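Local structure of aminotransferase AspB (3EZS) at residues 228-242 and 271-285. The protein probably acts as a pyridoxal 5'-phosphate-dependent transaminase of the class I and II aminotransferase family. Numbering follows the deposited sequence.
Sequences SLSKRSSAPGLRSGF and ASEAAWLDDRHAEFF. With PO4 (phosphate ion), chain C.
R232 and W276 carry the contact between segment 228-242 of a fold-type I aminotransferase, which holds a phosphate ion, and the junction of helices 266-277 and 280-299. The R232 chain, extended from CG to NE, lies between W276 on one guanidinium face and A282 CB on the other. R232 NH1 donates to A275 O at 3.0 Å; A275 O lies in the guanidinium plane, while NH1 stands above the A275 carbonyl plane. R232 NH2 reaches D278 O and forms a salt bridge with D279 OD1, the guanidinium and D279 carboxylate planes 79° apart; D279 OD2 is also salt-bridged to R74. Three edge partners thus fix the rotation of this buried group, and E198 takes NE. On W276, L229 CD1 sits over the six-membered ring, 3.4 Å from its centroid, while F242 meets the opposite face obliquely with CE2. W276 NE1-H points almost straight at S240 OG (3.1 Å, 174°). Farther along, S234 OG lies over the centre of the F285 ring. S233 OG and H281 NE2 share a 2.7 Å hydrogen bond; behind it, H281 ND1 donates to the anti lone pair of D278 OD2. Consistent with the site of the cofactor phosphate, S230 OG and the backbone of S91 and R92 bind the phosphate ion, and R239 NH2 donates to its O2 at 2.8 Å.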
loop_
_atom_site.group_PDB
_atom_site.type_symbol
_atom_site.label_atom_id
_atom_site.label_comp_id
_atom_site.label_asym_id
_atom_site.label_seq_id
_atom_site.Cartn_x
_atom_site.Cartn_y
_atom_site.Cartn_z
ATOM N N SER A 228 8.670 -2.251 12.515
ATOM C CA SER A 228 9.106 -2.596 11.165
ATOM C C SER A 228 10.254 -3.585 11.229
ATOM O O SER A 228 11.033 -3.547 12.151
ATOM C CB SER A 228 9.606 -1.362 10.436
ATOM O OG SER A 228 10.165 -1.708 9.175
ATOM N N LEU A 229 10.376 -4.418 10.204
ATOM C CA LEU A 229 11.447 -5.411 10.098
ATOM C C LEU A 229 12.681 -4.899 9.320
ATOM O O LEU A 229 13.746 -5.515 9.338
ATOM C CB LEU A 229 10.880 -6.590 9.321
ATOM C CG LEU A 229 11.559 -7.945 9.395
ATOM C CD1 LEU A 229 11.642 -8.415 10.850
ATOM C CD2 LEU A 229 10.767 -8.931 8.534
ATOM N N SER A 230 12.514 -3.788 8.624
ATOM C CA SER A 230 13.516 -3.274 7.697
ATOM C C SER A 230 14.921 -3.141 8.230
ATOM O O SER A 230 15.860 -3.572 7.568
ATOM C CB SER A 230 13.058 -1.928 7.134
ATOM O OG SER A 230 11.791 -2.078 6.521
ATOM N N LYS A 231 15.064 -2.526 9.402
ATOM C CA LYS A 231 16.401 -2.279 9.990
ATOM C C LYS A 231 16.901 -3.470 10.767
ATOM O O LYS A 231 18.068 -3.866 10.649
ATOM C CB LYS A 231 16.384 -1.004 10.836
ATOM C CG LYS A 231 16.301 0.239 9.945
ATOM C CD LYS A 231 15.672 1.396 10.661
ATOM C CE LYS A 231 15.589 2.624 9.755
ATOM N NZ LYS A 231 15.033 2.351 8.402
ATOM N N ARG A 232 15.990 -4.061 11.523
ATOM C CA ARG A 232 16.268 -5.242 12.323
ATOM C C ARG A 232 16.905 -6.379 11.535
ATOM O O ARG A 232 17.848 -7.016 12.026
ATOM C CB ARG A 232 14.940 -5.751 12.914
ATOM C CG ARG A 232 15.038 -6.997 13.724
ATOM C CD ARG A 232 13.680 -7.453 14.233
ATOM N NE ARG A 232 13.857 -8.568 15.162
ATOM C CZ ARG A 232 13.818 -9.868 14.845
ATOM N NH1 ARG A 232 13.549 -10.296 13.616
ATOM N NH2 ARG A 232 14.035 -10.754 15.796
ATOM N N SER A 233 16.386 -6.650 10.332
ATOM C CA SER A 233 16.828 -7.817 9.562
ATOM C C SER A 233 17.488 -7.519 8.230
ATOM O O SER A 233 17.681 -8.427 7.437
ATOM C CB SER A 233 15.620 -8.726 9.329
ATOM O OG SER A 233 14.924 -8.990 10.547
ATOM N N SER A 234 17.878 -6.272 7.990
ATOM C CA SER A 234 18.464 -5.865 6.692
ATOM C C SER A 234 17.661 -6.439 5.513
ATOM O O SER A 234 18.225 -6.997 4.545
ATOM C CB SER A 234 19.933 -6.275 6.584
ATOM O OG SER A 234 20.715 -5.700 7.614
ATOM N N ALA A 235 16.342 -6.292 5.627
ATOM C CA ALA A 235 15.388 -6.786 4.647
ATOM C C ALA A 235 14.274 -5.774 4.391
ATOM O O ALA A 235 13.105 -6.137 4.529
ATOM C CB ALA A 235 14.773 -8.107 5.146
ATOM N N PRO A 236 14.617 -4.515 4.018
ATOM C CA PRO A 236 13.596 -3.502 3.726
ATOM C C PRO A 236 12.697 -3.894 2.561
ATOM O O PRO A 236 11.544 -3.505 2.549
ATOM C CB PRO A 236 14.416 -2.253 3.368
ATOM C CG PRO A 236 15.724 -2.784 2.906
ATOM C CD PRO A 236 15.969 -3.959 3.816
ATOM N N GLY A 237 13.199 -4.700 1.627
ATOM C CA GLY A 237 12.382 -5.157 0.499
ATOM C C GLY A 237 11.167 -6.010 0.852
ATOM O O GLY A 237 10.239 -6.122 0.052
ATOM N N LEU A 238 11.169 -6.632 2.030
ATOM C CA LEU A 238 10.054 -7.466 2.458
ATOM C C LEU A 238 8.787 -6.648 2.762
ATOM O O LEU A 238 7.683 -7.178 2.639
ATOM C CB LEU A 238 10.443 -8.341 3.672
ATOM C CG LEU A 238 11.422 -9.494 3.401
ATOM C CD1 LEU A 238 11.828 -10.178 4.689
ATOM C CD2 LEU A 238 10.868 -10.546 2.432
ATOM N N ARG A 239 8.955 -5.369 3.121
ATOM C CA ARG A 239 7.854 -4.467 3.453
ATOM C C ARG A 239 6.981 -5.117 4.521
ATOM O O ARG A 239 5.801 -5.370 4.304
ATOM C CB ARG A 239 7.001 -4.109 2.217
ATOM C CG ARG A 239 7.746 -3.700 0.964
ATOM C CD ARG A 239 8.712 -2.513 1.121
ATOM N NE ARG A 239 8.145 -1.389 1.862
ATOM C CZ ARG A 239 8.560 -0.899 3.031
ATOM N NH1 ARG A 239 9.608 -1.380 3.686
ATOM N NH2 ARG A 239 7.900 0.125 3.547
ATOM N N SER A 240 7.582 -5.407 5.665
ATOM C CA SER A 240 6.880 -6.024 6.776
ATOM C C SER A 240 7.006 -5.207 8.060
ATOM O O SER A 240 8.096 -4.837 8.489
ATOM C CB SER A 240 7.373 -7.451 7.042
ATOM O OG SER A 240 6.595 -8.034 8.079
ATOM N N GLY A 241 5.860 -4.964 8.669
ATOM C CA GLY A 241 5.764 -4.234 9.915
ATOM C C GLY A 241 4.465 -4.629 10.575
ATOM O O GLY A 241 3.765 -5.538 10.102
ATOM N N PHE A 242 4.180 -3.975 11.693
ATOM C CA PHE A 242 2.944 -4.178 12.410
ATOM C C PHE A 242 2.615 -2.978 13.285
ATOM O O PHE A 242 3.439 -2.071 13.485
ATOM C CB PHE A 242 2.934 -5.500 13.215
ATOM C CG PHE A 242 3.937 -5.585 14.358
ATOM C CD1 PHE A 242 3.633 -5.069 15.618
ATOM C CD2 PHE A 242 5.137 -6.264 14.195
ATOM C CE1 PHE A 242 4.544 -5.170 16.676
ATOM C CE2 PHE A 242 6.042 -6.375 15.245
ATOM C CZ PHE A 242 5.738 -5.829 16.488
ATOM N N ALA A 271 8.846 -15.438 3.980
ATOM C CA ALA A 271 10.197 -14.931 4.281
ATOM C C ALA A 271 10.161 -13.936 5.466
ATOM O O ALA A 271 11.067 -13.926 6.323
ATOM C CB ALA A 271 10.846 -14.298 3.034
ATOM N N SER A 272 9.117 -13.111 5.520
ATOM C CA SER A 272 8.926 -12.190 6.653
ATOM C C SER A 272 8.737 -12.991 7.922
ATOM O O SER A 272 9.299 -12.657 8.952
ATOM C CB SER A 272 7.686 -11.333 6.470
ATOM O OG SER A 272 7.866 -10.446 5.397
ATOM N N GLU A 273 7.947 -14.055 7.837
ATOM C CA GLU A 273 7.687 -14.914 8.997
ATOM C C GLU A 273 8.978 -15.562 9.512
ATOM O O GLU A 273 9.203 -15.620 10.715
ATOM C CB GLU A 273 6.685 -15.997 8.622
ATOM C CG GLU A 273 6.299 -16.915 9.766
ATOM C CD GLU A 273 5.514 -18.121 9.299
ATOM O OE1 GLU A 273 4.933 -18.064 8.202
ATOM O OE2 GLU A 273 5.474 -19.127 10.039
ATOM N N ALA A 274 9.808 -16.062 8.596
ATOM C CA ALA A 274 11.076 -16.669 8.975
ATOM C C ALA A 274 11.939 -15.631 9.701
ATOM O O ALA A 274 12.556 -15.947 10.711
ATOM C CB ALA A 274 11.794 -17.249 7.742
ATOM N N ALA A 275 11.944 -14.387 9.212
ATOM C CA ALA A 275 12.702 -13.287 9.835
ATOM C C ALA A 275 12.216 -12.983 11.245
ATOM O O ALA A 275 13.021 -12.889 12.173
ATOM C CB ALA A 275 12.654 -11.996 8.954
ATOM N N TRP A 276 10.899 -12.864 11.422
ATOM C CA TRP A 276 10.351 -12.530 12.745
ATOM C C TRP A 276 10.530 -13.633 13.780
ATOM O O TRP A 276 10.556 -13.341 14.958
ATOM C CB TRP A 276 8.869 -12.139 12.680
ATOM C CG TRP A 276 8.554 -10.778 12.065
ATOM C CD1 TRP A 276 7.939 -10.544 10.875
ATOM C CD2 TRP A 276 8.822 -9.479 12.637
ATOM N NE1 TRP A 276 7.804 -9.187 10.668
ATOM C CE2 TRP A 276 8.348 -8.514 11.725
ATOM C CE3 TRP A 276 9.440 -9.042 13.818
ATOM C CZ2 TRP A 276 8.437 -7.130 11.969
ATOM C CZ3 TRP A 276 9.547 -7.652 14.049
ATOM C CH2 TRP A 276 9.022 -6.727 13.136
ATOM N N LEU A 277 10.598 -14.888 13.340
ATOM C CA LEU A 277 10.784 -16.026 14.229
ATOM C C LEU A 277 12.213 -16.149 14.800
ATOM O O LEU A 277 12.413 -16.795 15.827
ATOM C CB LEU A 277 10.464 -17.329 13.489
ATOM C CG LEU A 277 9.037 -17.719 13.114
ATOM C CD1 LEU A 277 8.997 -18.774 11.978
ATOM C CD2 LEU A 277 8.264 -18.216 14.351
ATOM N N ASP A 278 13.193 -15.547 14.126
ATOM C CA ASP A 278 14.600 -15.680 14.510
ATOM C C ASP A 278 15.197 -14.411 15.104
ATOM O O ASP A 278 14.948 -13.294 14.596
ATOM C CB ASP A 278 15.416 -16.038 13.276
ATOM C CG ASP A 278 16.885 -16.155 13.576
ATOM O OD1 ASP A 278 17.260 -17.077 14.318
ATOM O OD2 ASP A 278 17.663 -15.333 13.065
ATOM N N ASP A 279 15.988 -14.590 16.167
ATOM C CA ASP A 279 16.673 -13.483 16.847
ATOM C C ASP A 279 18.176 -13.405 16.562
ATOM O O ASP A 279 18.783 -12.360 16.741
ATOM C CB ASP A 279 16.469 -13.594 18.364
ATOM C CG ASP A 279 15.022 -13.332 18.791
ATOM O OD1 ASP A 279 14.269 -12.678 18.050
ATOM O OD2 ASP A 279 14.642 -13.788 19.871
ATOM N N ARG A 280 18.755 -14.492 16.089
ATOM C CA ARG A 280 20.182 -14.578 15.848
ATOM C C ARG A 280 20.674 -13.585 14.854
ATOM O O ARG A 280 21.613 -12.848 15.148
ATOM C CB ARG A 280 20.552 -15.963 15.348
ATOM C CG ARG A 280 20.387 -17.013 16.386
ATOM C CD ARG A 280 20.509 -18.394 15.786
ATOM N NE ARG A 280 20.341 -19.374 16.847
ATOM C CZ ARG A 280 20.145 -20.674 16.673
ATOM N NH1 ARG A 280 20.072 -21.213 15.455
ATOM N NH2 ARG A 280 19.997 -21.438 17.742
ATOM N N HIS A 281 20.050 -13.559 13.683
ATOM C CA HIS A 281 20.472 -12.624 12.649
ATOM C C HIS A 281 20.299 -11.156 13.100
ATOM O O HIS A 281 21.119 -10.320 12.764
ATOM C CB HIS A 281 19.736 -12.885 11.328
ATOM C CG HIS A 281 18.348 -12.332 11.295
ATOM N ND1 HIS A 281 17.300 -12.910 11.972
ATOM C CD2 HIS A 281 17.843 -11.235 10.686
ATOM C CE1 HIS A 281 16.204 -12.195 11.779
ATOM N NE2 HIS A 281 16.503 -11.181 10.991
ATOM N N ALA A 282 19.250 -10.852 13.869
ATOM C CA ALA A 282 19.006 -9.486 14.347
ATOM C C ALA A 282 20.146 -9.045 15.240
ATOM O O ALA A 282 20.665 -7.918 15.124
ATOM C CB ALA A 282 17.678 -9.397 15.116
ATOM N N GLU A 283 20.536 -9.936 16.136
ATOM C CA GLU A 283 21.637 -9.686 17.044
ATOM C C GLU A 283 22.946 -9.423 16.269
ATOM O O GLU A 283 23.733 -8.540 16.636
ATOM C CB GLU A 283 21.775 -10.896 17.986
ATOM C CG GLU A 283 22.955 -10.853 18.955
ATOM C CD GLU A 283 22.897 -9.671 19.910
ATOM O OE1 GLU A 283 21.791 -9.141 20.157
ATOM O OE2 GLU A 283 23.965 -9.292 20.429
ATOM N N PHE A 284 23.183 -10.189 15.209
ATOM C CA PHE A 284 24.386 -10.016 14.381
ATOM C C PHE A 284 24.476 -8.572 13.857
ATOM O O PHE A 284 25.539 -7.943 13.920
ATOM C CB PHE A 284 24.389 -11.010 13.221
ATOM C CG PHE A 284 25.512 -10.804 12.230
ATOM C CD1 PHE A 284 26.738 -11.426 12.409
ATOM C CD2 PHE A 284 25.331 -9.998 11.112
ATOM C CE1 PHE A 284 27.768 -11.244 11.506
ATOM C CE2 PHE A 284 26.362 -9.809 10.185
ATOM C CZ PHE A 284 27.587 -10.434 10.386
ATOM N N PHE A 285 23.359 -8.041 13.367
ATOM C CA PHE A 285 23.353 -6.666 12.872
ATOM C C PHE A 285 23.420 -5.645 14.010
ATOM O O PHE A 285 24.154 -4.660 13.911
ATOM C CB PHE A 285 22.156 -6.399 11.964
ATOM C CG PHE A 285 22.130 -7.253 10.728
ATOM C CD1 PHE A 285 23.223 -7.270 9.847
ATOM C CD2 PHE A 285 21.002 -8.009 10.414
ATOM C CE1 PHE A 285 23.205 -8.064 8.703
ATOM C CE2 PHE A 285 20.976 -8.804 9.274
ATOM C CZ PHE A 285 22.079 -8.824 8.411
HETATM P P PO4 C . 9.746 1.015 6.815
HETATM O O1 PO4 C . 9.177 0.041 7.810
HETATM O O2 PO4 C . 8.682 1.507 5.892
HETATM O O3 PO4 C . 10.775 0.330 5.988
HETATM O O4 PO4 C . 10.280 2.198 7.565
HETATM O O HOH W 1 18.879 -6.110 14.478
#